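PDB 6XI3: large adhesion protein (Lap) involved in biofilm formation from Marinobacter hydrocarbonoclasticus, which probably helps extend a calcium-binding bacterial adhesin away from the cell through tandem Ig-like beta-sandwich repeats, contributing to biofilm formation. Local coordinates for residues D52-P55 and N56-V59. Sequence-based numbering, arbitrary orientation.
Sequences DVAP and NEQV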
loop_
_atom_site.group_PDB
_atom_site.type_symbol
_atom_site.label_atom_id
_atom_site.label_comp_id
_atom_site.label_asym_id
_atom_site.label_seq_id
_atom_site.Cartn_x
_atom_site.Cartn_y
_atom_site.Cartn_z
ATOM N N ASP A 52 76.579 -0.140 -17.750
ATOM C CA ASP A 52 77.622 0.428 -16.869
ATOM C C ASP A 52 77.298 0.095 -15.422
ATOM O O ASP A 52 77.754 0.855 -14.560
ATOM C CB ASP A 52 77.699 1.956 -16.955
ATOM C CG ASP A 52 78.288 2.438 -18.259
ATOM O OD1 ASP A 52 78.832 1.593 -19.005
ATOM O OD2 ASP A 52 78.182 3.655 -18.530
ATOM N N VAL A 53 76.550 -0.979 -15.179
ATOM C CA VAL A 53 76.444 -1.604 -13.831
ATOM C C VAL A 53 77.301 -2.871 -13.858
ATOM O O VAL A 53 77.186 -3.656 -14.835
ATOM C CB VAL A 53 74.982 -1.907 -13.450
ATOM C CG1 VAL A 53 74.887 -2.593 -12.100
ATOM C CG2 VAL A 53 74.099 -0.656 -13.490
ATOM N N ALA A 54 78.133 -3.072 -12.838
ATOM C CA ALA A 54 79.039 -4.241 -12.749
ATOM C C ALA A 54 78.206 -5.504 -12.591
ATOM O O ALA A 54 77.287 -5.553 -11.761
ATOM C CB ALA A 54 80.019 -4.131 -11.616
ATOM N N PRO A 55 78.533 -6.569 -13.351
ATOM C CA PRO A 55 77.947 -7.880 -13.080
ATOM C C PRO A 55 78.216 -8.239 -11.606
ATOM O O PRO A 55 79.266 -7.893 -11.100
ATOM C CB PRO A 55 78.648 -8.803 -14.080
ATOM C CG PRO A 55 79.172 -7.891 -15.172
ATOM C CD PRO A 55 79.497 -6.592 -14.473
ATOM N N ASN A 56 77.217 -8.839 -10.950
ATOM C CA ASN A 56 77.230 -9.305 -9.544
ATOM C C ASN A 56 76.802 -8.185 -8.589
ATOM O O ASN A 56 76.696 -8.456 -7.364
ATOM C CB ASN A 56 78.568 -9.992 -9.219
ATOM C CG ASN A 56 78.778 -11.214 -10.104
ATOM O OD1 ASN A 56 77.831 -11.966 -10.346
ATOM N ND2 ASN A 56 79.997 -11.429 -10.586
ATOM N N GLU A 57 76.480 -7.002 -9.107
ATOM C CA GLU A 57 75.788 -5.963 -8.307
ATOM C C GLU A 57 74.297 -6.333 -8.282
ATOM O O GLU A 57 73.896 -7.226 -9.053
ATOM C CB GLU A 57 76.032 -4.578 -8.879
ATOM C CG GLU A 57 77.492 -4.163 -8.737
ATOM C CD GLU A 57 77.996 -4.120 -7.303
ATOM O OE1 GLU A 57 77.303 -3.527 -6.472
ATOM O OE2 GLU A 57 79.040 -4.741 -7.007
ATOM N N GLN A 58 73.553 -5.715 -7.384
ATOM C CA GLN A 58 72.129 -6.025 -7.139
ATOM C C GLN A 58 71.251 -4.884 -7.661
ATOM O O GLN A 58 71.693 -3.701 -7.643
ATOM C CB GLN A 58 71.903 -6.297 -5.648
ATOM C CG GLN A 58 72.274 -7.723 -5.261
ATOM C CD GLN A 58 73.759 -7.969 -5.328
ATOM O OE1 GLN A 58 74.493 -7.304 -4.617
ATOM N NE2 GLN A 58 74.197 -8.935 -6.144
ATOM N N VAL A 59 70.061 -5.270 -8.139
ATOM C CA VAL A 59 68.923 -4.369 -8.427
ATOM C C VAL A 59 67.909 -4.547 -7.308
ATOM O O VAL A 59 67.456 -5.667 -7.116
ATOM C CB VAL A 59 68.276 -4.657 -9.781
ATOM C CG1 VAL A 59 67.142 -3.686 -10.041
ATOM C CG2 VAL A 59 69.281 -4.642 -10.913
#
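Glu57 and Ala54 are joined by one backbone hydrogen bond, from Glu57 N to Ala54 O at 3.1 Å. The N-H...O angle of 156° shows a fairly straight bond on the donor side. Between them Pro55, with an extended backbone, and Asn56, at a positive phi of 88°, occupy the two central positions, and this combination identifies a type II beta turn. Proline suits the first of them because its ring restricts phi, while Asn56 adopts the positive phi of the second.

The side-chain contacts centre on the CB and CG of Glu57. The chi1 rotation turns CG away from the carbonyl carbon of Glu57 and back toward Ala54, bringing Glu57 CG to 3.8 Å from Ala54 CB. The same Glu57 CG lies 3.3 Å from Ala54 O, the carbonyl oxygen that accepts the turn bond. Glu57 CB meets Val53 CG1 at 4.0 Å, the two side chains running at a slant to each other. Val53 is buried and also packs on Val77, whereas Glu57 is exposed, so this contact passes from the domain interior to its surface.

A second polar link ties the residue after the turn, Gln58, back to its third residue, Asn56. Gln58 folds back to place NE2 2.8 Å from Asn56 O; the 133° N-H...O angle makes this bond more bent than the first, with the donor well above the carbonyl plane. The same amide nitrogen bonds Thr76 OG1, tying the turn exit to strand 70-76.

Asn56 and Glu57 also make backbone bonds with Val77, and Ala54 and Pro55 touch Arg107. The arrangement is a type II turn in the loop joining strands 43-51 and 58-64 of an Ig-like beta-sandwich domain, at the N-terminal end of the four-repeat chain.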